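Local coordinates for metallo-beta-lactamase family protein (Staphylococcus aureus, PDB 3R2U) that probably acts as an iron-dependent enzyme related to the persulfide dioxygenases, joining a metallo-beta-lactamase fold to a rhodanese-like domain, at residues A[339-344]-A[361-366]; A[49-54]-A[128-133]; A[79-84]-A[276-281]. All blocks are in the same frame, centred on the assembly; numbering follows the deposited sequence.

Overall arrangement
From the N terminus, strand 49-53 lies inside the first sheet of the metallo-beta-lactamase fold, between strands 37-44 and 72-77, and interaction 2 closes a long loop when the hairpin at 128-133 reaches back to it. Within that loop lies 79-84, which carries the iron ligand H80 and waits for helix 269-279 before interaction 3 closes; the two loops therefore cross. D54 joins them directly, its OD1 meeting both T79 and H82. The chain then moves on to a four-stranded parallel sheet, where interaction 1 closes a short beta-alpha-beta loop, in series with the others. Its centre is about 25 Å from that of interaction 3, yet D361 touches M281 there.

Interaction 1. Residues A[339-344]-A[361-366]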
# COMPACT_ATOMS: atom_id res chain seq x y z
N ILE A 339 -10.53 -21.34 -13.76
CA ILE A 339 -10.24 -20.34 -14.77
C ILE A 339 -8.86 -19.73 -14.62
O ILE A 339 -8.36 -19.62 -13.50
CB ILE A 339 -11.33 -19.25 -14.63
CG1 ILE A 339 -12.67 -19.83 -15.09
CG2 ILE A 339 -10.97 -17.96 -15.33
CD1 ILE A 339 -13.88 -19.06 -14.65
N ASN A 340 -8.22 -19.38 -15.74
CA ASN A 340 -6.95 -18.65 -15.71
C ASN A 340 -7.20 -17.17 -16.02
O ASN A 340 -8.15 -16.82 -16.73
CB ASN A 340 -5.97 -19.15 -16.76
CG ASN A 340 -5.36 -20.50 -16.42
OD1 ASN A 340 -5.38 -20.95 -15.28
ND2 ASN A 340 -4.78 -21.13 -17.41
N LEU A 341 -6.33 -16.32 -15.49
CA LEU A 341 -6.37 -14.91 -15.76
C LEU A 341 -5.06 -14.49 -16.40
O LEU A 341 -4.01 -15.08 -16.13
CB LEU A 341 -6.57 -14.12 -14.46
CG LEU A 341 -7.85 -14.38 -13.71
CD1 LEU A 341 -7.88 -13.55 -12.39
CD2 LEU A 341 -9.08 -14.10 -14.64
N ILE A 342 -5.13 -13.49 -17.28
CA ILE A 342 -3.95 -12.94 -17.92
C ILE A 342 -3.73 -11.53 -17.40
O ILE A 342 -4.62 -10.66 -17.43
CB ILE A 342 -4.06 -12.95 -19.46
CG1 ILE A 342 -4.03 -14.40 -19.96
CG2 ILE A 342 -2.88 -12.13 -20.08
CD1 ILE A 342 -4.16 -14.54 -21.40
N GLY A 343 -2.54 -11.30 -16.87
CA GLY A 343 -2.16 -9.99 -16.35
C GLY A 343 -0.96 -10.12 -15.45
O GLY A 343 -0.43 -11.22 -15.26
N ASP A 344 -0.50 -9.00 -14.90
CA ASP A 344 0.61 -9.04 -13.96
C ASP A 344 0.10 -9.53 -12.59
O ASP A 344 -1.09 -9.42 -12.29
CB ASP A 344 1.32 -7.68 -13.87
CG ASP A 344 0.44 -6.59 -13.28
OD1 ASP A 344 -0.04 -5.75 -14.06
OD2 ASP A 344 0.19 -6.61 -12.05
N ASP A 361 -14.27 -18.86 -6.23
CA ASP A 361 -12.98 -19.04 -5.53
C ASP A 361 -12.02 -19.94 -6.30
O ASP A 361 -11.05 -20.42 -5.73
CB ASP A 361 -13.23 -19.71 -4.15
CG ASP A 361 -13.98 -18.82 -3.16
OD1 ASP A 361 -14.03 -17.58 -3.32
OD2 ASP A 361 -14.51 -19.38 -2.19
N ASP A 362 -12.29 -20.18 -7.57
CA ASP A 362 -11.55 -21.20 -8.32
C ASP A 362 -10.56 -20.74 -9.41
O ASP A 362 -10.30 -21.49 -10.35
CB ASP A 362 -12.55 -22.21 -8.89
CG ASP A 362 -13.26 -23.00 -7.80
OD1 ASP A 362 -12.73 -23.08 -6.68
OD2 ASP A 362 -14.35 -23.55 -8.05
N ILE A 363 -10.00 -19.54 -9.27
CA ILE A 363 -8.97 -19.09 -10.21
C ILE A 363 -7.81 -20.06 -9.99
O ILE A 363 -7.36 -20.27 -8.86
CB ILE A 363 -8.52 -17.67 -9.96
CG1 ILE A 363 -9.68 -16.71 -10.24
CG2 ILE A 363 -7.33 -17.28 -10.85
CD1 ILE A 363 -10.19 -16.74 -11.68
N ALA A 364 -7.36 -20.67 -11.07
CA ALA A 364 -6.31 -21.68 -11.00
C ALA A 364 -4.90 -21.14 -11.17
O ALA A 364 -3.95 -21.76 -10.73
CB ALA A 364 -6.58 -22.77 -12.03
N GLY A 365 -4.76 -19.98 -11.77
CA GLY A 365 -3.44 -19.41 -11.97
C GLY A 365 -3.48 -18.32 -13.00
O GLY A 365 -4.55 -17.93 -13.43
N TYR A 366 -2.32 -17.78 -13.35
CA TYR A 366 -2.27 -16.69 -14.30
C TYR A 366 -1.10 -16.85 -15.28
O TYR A 366 -0.20 -17.66 -15.06
CB TYR A 366 -2.16 -15.34 -13.59
CG TYR A 366 -0.78 -15.02 -13.00
CD1 TYR A 366 -0.44 -15.43 -11.73
CD2 TYR A 366 0.16 -14.30 -13.73
CE1 TYR A 366 0.81 -15.16 -11.19
CE2 TYR A 366 1.42 -14.02 -13.20
CZ TYR A 366 1.73 -14.47 -11.93
OH TYR A 366 2.95 -14.20 -11.40
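I339, N340 and L341 pair with I363 to Y366 as the two neighbouring parallel strands of a beta-alpha-beta unit, with helix 345-356 running between them in the chain. Two good backbone bonds join these residues: A364 N gives its hydrogen to I339 O at 2.8 Å, and L341 N reaches G365 O at 3.2 Å, lying in the plane of that carbonyl. A third, from I339 N to D362 O, is weak, and L341 carries the pairing on to Q367.

I363 supplies the apolar side of the join. Its chi2 of -61° bends CD1 over toward the other strand, where it meets I339 CG2 at 3.9 Å and L341 CG at the same distance. L341 runs across I363 at about a right angle, whereas I339 passes it at a slant. L355, on helix 345-356, covers I363 from that side of the sheet. On the other face sits N340, whose amide is occupied elsewhere: ND2 bonds to N294 O and OD1 takes R297 NH1. At the backbone angles of G365 a CB would collide with the carbonyl oxygen of A364, so glycine fits here.

Farther along, Y366 has CG lodged between its backbone N and carbonyl carbon (chi1 75°). CB lies 3.2 Å from L341 O, and CD2 passes G343 O at 3.5 Å, with the ring oblique to that oxygen. The hydroxyl goes on to D67 of the second subunit, so the edge strand also takes part in the assembly. This is a beta-alpha-beta crossover at the edge of a four-stranded parallel sheet, consistent with a rhodanese-like alpha/beta fold.

Interaction 2. Residues A[49-54]-A[128-133]; sequences EAMIID and IYVGNI
E49 turns its CG anti to its own carbonyl carbon (chi1 -64°) and then runs out extended, which carries the carboxylate to the bend of the hairpin at G131. M51, two residues on, is extended as far as SD and then bends at chi3 (-84°), bringing the methyl CE round to V130 and I128.

G131 N donates to E49 OE1 at 3.1 Å, approaching from well above the carboxylate plane, 66° out of it. A water appears to bridge the same OE1 to Y129 O, but it sits unusually close to the carboxylate, so this second link between E49 and the hairpin is less certain than the direct bond. G131 belongs to the type II' turn from V130 to I133, where its positive phi suits glycine.

Deeper in, the contact is purely apolar. M51 CE lies 3.7 Å from V130 CG2 and 3.8 Å from I128 CG2, with the methionine crossing both residues at about a right angle. The other branch of V130 faces the backbone, its CG1 3.8 Å from A50 C.

Strand 49-53 runs between strands 37-44 and 72-77 in one sheet, while the hairpin of 127-130 and 133-139 forms the margin of the other. M51, which also touches L135 on strand 133-139, thus fills part of the interface between the two sheets of the metallo-beta-lactamase sandwich.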
# COMPACT_ATOMS: atom_id res chain seq x y z
N GLU A 49 -22.48 -2.25 20.75
CA GLU A 49 -23.00 -3.24 19.81
C GLU A 49 -23.06 -2.65 18.42
O GLU A 49 -23.26 -1.46 18.26
CB GLU A 49 -24.37 -3.78 20.27
CG GLU A 49 -24.24 -4.54 21.59
CD GLU A 49 -25.54 -5.19 22.08
OE1 GLU A 49 -26.47 -5.45 21.28
OE2 GLU A 49 -25.61 -5.46 23.28
N ALA A 50 -22.85 -3.48 17.41
CA ALA A 50 -22.86 -3.00 16.03
C ALA A 50 -23.38 -4.07 15.10
O ALA A 50 -23.21 -5.27 15.35
CB ALA A 50 -21.46 -2.56 15.61
N MET A 51 -24.04 -3.62 14.03
CA MET A 51 -24.63 -4.50 13.04
C MET A 51 -24.20 -4.19 11.62
O MET A 51 -24.12 -3.01 11.25
CB MET A 51 -26.16 -4.38 13.08
CG MET A 51 -26.85 -5.18 11.97
SD MET A 51 -28.63 -4.98 11.87
CE MET A 51 -29.20 -6.18 13.08
N ILE A 52 -23.93 -5.23 10.83
CA ILE A 52 -23.66 -5.06 9.40
C ILE A 52 -24.93 -5.42 8.64
O ILE A 52 -25.51 -6.49 8.86
CB ILE A 52 -22.58 -6.01 8.86
CG1 ILE A 52 -21.27 -5.92 9.64
CG2 ILE A 52 -22.32 -5.68 7.39
CD1 ILE A 52 -20.31 -7.06 9.32
N ILE A 53 -25.36 -4.53 7.74
CA ILE A 53 -26.51 -4.80 6.88
C ILE A 53 -26.01 -5.11 5.46
O ILE A 53 -25.22 -4.34 4.89
CB ILE A 53 -27.49 -3.63 6.88
CG1 ILE A 53 -28.09 -3.49 8.29
CG2 ILE A 53 -28.59 -3.87 5.84
CD1 ILE A 53 -28.92 -2.30 8.45
N ASP A 54 -26.49 -6.22 4.91
CA ASP A 54 -26.09 -6.74 3.61
C ASP A 54 -24.57 -6.92 3.45
O ASP A 54 -23.97 -6.44 2.51
CB ASP A 54 -26.71 -5.91 2.45
CG ASP A 54 -28.23 -6.17 2.28
OD1 ASP A 54 -28.72 -7.21 2.80
OD2 ASP A 54 -28.92 -5.36 1.58
N ILE A 128 -35.63 -5.60 16.12
CA ILE A 128 -34.28 -6.06 16.39
C ILE A 128 -33.60 -4.88 17.08
O ILE A 128 -33.66 -3.78 16.58
CB ILE A 128 -33.51 -6.37 15.10
CG1 ILE A 128 -34.27 -7.35 14.22
CG2 ILE A 128 -32.12 -6.92 15.40
CD1 ILE A 128 -33.70 -7.45 12.80
N TYR A 129 -32.98 -5.12 18.22
CA TYR A 129 -32.24 -4.09 18.92
C TYR A 129 -30.73 -4.36 18.78
O TYR A 129 -30.26 -5.49 18.95
CB TYR A 129 -32.63 -4.01 20.39
CG TYR A 129 -34.05 -3.53 20.59
CD1 TYR A 129 -35.11 -4.43 20.69
CD2 TYR A 129 -34.33 -2.17 20.66
CE1 TYR A 129 -36.41 -3.98 20.87
CE2 TYR A 129 -35.63 -1.71 20.83
CZ TYR A 129 -36.66 -2.62 20.93
OH TYR A 129 -37.94 -2.17 21.09
N VAL A 130 -30.02 -3.31 18.39
CA VAL A 130 -28.57 -3.29 18.29
C VAL A 130 -28.21 -2.29 19.40
O VAL A 130 -28.21 -1.07 19.20
CB VAL A 130 -28.11 -2.81 16.90
CG1 VAL A 130 -26.59 -2.89 16.77
CG2 VAL A 130 -28.77 -3.66 15.82
N GLY A 131 -27.93 -2.81 20.59
CA GLY A 131 -27.72 -1.94 21.73
C GLY A 131 -29.06 -1.22 21.90
O GLY A 131 -30.11 -1.86 21.91
N ASN A 132 -29.04 0.11 21.92
CA ASN A 132 -30.30 0.88 22.07
C ASN A 132 -30.94 1.27 20.73
O ASN A 132 -32.01 1.89 20.72
CB ASN A 132 -30.06 2.12 22.91
CG ASN A 132 -29.61 1.78 24.32
OD1 ASN A 132 -28.60 2.29 24.79
ND2 ASN A 132 -30.34 0.91 24.98
N ILE A 133 -30.30 0.93 19.61
CA ILE A 133 -30.85 1.23 18.28
C ILE A 133 -31.94 0.23 18.02
O ILE A 133 -31.76 -0.96 18.29
CB ILE A 133 -29.82 1.07 17.14
CG1 ILE A 133 -28.57 1.90 17.38
CG2 ILE A 133 -30.47 1.47 15.78
CD1 ILE A 133 -27.45 1.53 16.41
O HOH W 1 -28.90 -6.02 21.44

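Interaction 3. Residues A[79-84]-A[276-281]. With FE (Fe (III) ion), chain E.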
# COMPACT_ATOMS: atom_id res chain seq x y z
N THR A 79 -31.27 -8.04 3.73
CA THR A 79 -32.58 -7.64 3.22
C THR A 79 -33.34 -8.69 2.40
O THR A 79 -34.57 -8.70 2.39
CB THR A 79 -32.47 -6.33 2.42
OG1 THR A 79 -31.59 -6.50 1.30
CG2 THR A 79 -31.90 -5.20 3.33
N HIS A 80 -32.61 -9.56 1.70
CA HIS A 80 -33.22 -10.59 0.86
C HIS A 80 -32.16 -11.50 0.28
O HIS A 80 -30.95 -11.28 0.51
CB HIS A 80 -34.00 -9.93 -0.31
CG HIS A 80 -33.15 -9.15 -1.26
ND1 HIS A 80 -32.53 -7.97 -0.93
CD2 HIS A 80 -32.88 -9.35 -2.58
CE1 HIS A 80 -31.87 -7.50 -1.98
NE2 HIS A 80 -32.08 -8.32 -2.99
N ILE A 81 -32.59 -12.53 -0.45
CA ILE A 81 -31.68 -13.47 -1.09
C ILE A 81 -31.12 -12.78 -2.34
O ILE A 81 -31.82 -12.57 -3.32
CB ILE A 81 -32.40 -14.81 -1.46
CG1 ILE A 81 -33.07 -15.43 -0.22
CG2 ILE A 81 -31.44 -15.77 -2.09
CD1 ILE A 81 -33.80 -16.76 -0.48
N HIS A 82 -29.85 -12.38 -2.27
CA HIS A 82 -29.24 -11.61 -3.35
C HIS A 82 -28.93 -12.38 -4.60
O HIS A 82 -28.59 -13.56 -4.55
CB HIS A 82 -27.98 -10.92 -2.83
CG HIS A 82 -28.25 -9.97 -1.73
ND1 HIS A 82 -28.92 -8.78 -1.93
CD2 HIS A 82 -27.98 -10.03 -0.40
CE1 HIS A 82 -29.03 -8.14 -0.78
NE2 HIS A 82 -28.48 -8.88 0.16
N ALA A 83 -29.07 -11.68 -5.73
CA ALA A 83 -28.81 -12.25 -7.04
C ALA A 83 -27.56 -11.67 -7.68
O ALA A 83 -27.13 -12.15 -8.72
CB ALA A 83 -30.01 -11.98 -7.96
N ASP A 84 -26.96 -10.69 -7.04
CA ASP A 84 -25.86 -9.96 -7.68
C ASP A 84 -24.55 -9.84 -6.91
O ASP A 84 -23.64 -9.14 -7.35
CB ASP A 84 -26.37 -8.60 -8.18
CG ASP A 84 -27.25 -7.93 -7.17
OD1 ASP A 84 -27.21 -8.31 -5.98
OD2 ASP A 84 -28.00 -7.01 -7.55
N ILE A 276 -26.25 -19.77 -4.57
CA ILE A 276 -25.18 -19.66 -3.56
C ILE A 276 -25.69 -18.99 -2.29
O ILE A 276 -25.34 -19.39 -1.17
CB ILE A 276 -23.98 -18.86 -4.14
CG1 ILE A 276 -23.24 -19.75 -5.13
CG2 ILE A 276 -23.06 -18.37 -3.04
CD1 ILE A 276 -22.11 -19.04 -5.86
N ASN A 277 -26.51 -17.96 -2.46
CA ASN A 277 -27.07 -17.26 -1.33
C ASN A 277 -28.17 -18.01 -0.61
O ASN A 277 -28.31 -17.90 0.61
CB ASN A 277 -27.52 -15.86 -1.76
CG ASN A 277 -26.33 -14.98 -2.05
OD1 ASN A 277 -25.28 -15.16 -1.42
ND2 ASN A 277 -26.44 -14.08 -3.03
N GLN A 278 -28.95 -18.78 -1.35
CA GLN A 278 -29.99 -19.55 -0.74
C GLN A 278 -29.41 -20.76 0.01
O GLN A 278 -29.90 -21.09 1.07
CB GLN A 278 -31.02 -20.04 -1.79
CG GLN A 278 -32.14 -20.84 -1.15
CD GLN A 278 -33.17 -21.38 -2.12
OE1 GLN A 278 -32.95 -21.41 -3.32
NE2 GLN A 278 -34.29 -21.82 -1.58
N PHE A 279 -28.38 -21.41 -0.56
CA PHE A 279 -27.79 -22.64 0.02
C PHE A 279 -26.45 -22.51 0.76
O PHE A 279 -26.05 -23.43 1.50
CB PHE A 279 -27.65 -23.69 -1.08
CG PHE A 279 -28.96 -24.21 -1.54
CD1 PHE A 279 -29.58 -25.21 -0.85
CD2 PHE A 279 -29.61 -23.63 -2.63
CE1 PHE A 279 -30.84 -25.69 -1.25
CE2 PHE A 279 -30.86 -24.10 -3.04
CZ PHE A 279 -31.47 -25.12 -2.34
N GLY A 280 -25.80 -21.37 0.58
CA GLY A 280 -24.50 -21.08 1.19
C GLY A 280 -23.36 -21.64 0.39
O GLY A 280 -23.54 -22.49 -0.47
N MET A 281 -22.17 -21.11 0.64
CA MET A 281 -20.96 -21.64 0.03
C MET A 281 -19.87 -21.65 1.09
O MET A 281 -20.10 -21.23 2.22
CB MET A 281 -20.53 -20.81 -1.17
CG MET A 281 -20.05 -19.37 -0.82
SD MET A 281 -19.45 -18.50 -2.27
CE MET A 281 -18.10 -19.57 -2.75
FE FE E . -31.51 -8.15 -5.29
O HOH W 2 -31.88 -10.48 -5.51
O HOH W 3 -29.39 -8.49 -4.50
O HOH W 4 -30.76 -8.06 -7.31
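H82, whose carbonyl is taken by the N277 amide, has H80 O over one face of its ring, 3.3 Å above the plane and offset toward the rim, and a water in plane at its edge, 2.6 Å from H82 ND1. The H80 ring meets T79 CB and a second water edge-on. H80 ND1 gives its hydrogen to T79 OG1 at 2.8 Å, nearly in the ring plane, which fixes how the imidazole is rotated. NE2 is thereby aimed at the iron, 2.4 Å away.

N277 ND2 meets H82 O at 2.7 Å along an almost straight bond (168°). The oxygen lies flat in the amide plane, yet the donor stands above the plane of the H82 carbonyl, 49° out of it. The same ND2 also bonds F85 O, and OD1 accepts from S87 N, so the N277 amide ties helix 269-279 to the loop at three points, and K274 adds a bond to I81 O.

H143 and D169 complete the protein ligands, and three waters fill the remaining places. One of these waters touches H82 ND1 and donates to D84 OD1; another donates to D84 OD2. H82 NE2 is held by D54. In this THIHAD stretch, then, H82 and D84 reach the iron through water, and N277, gripping H82 O, probably helps to position H82 from behind. A two-histidine, one-carboxylate iron with three water-filled sites is consistent with a non-haem dioxygenase that binds substrate and oxygen at exchangeable positions.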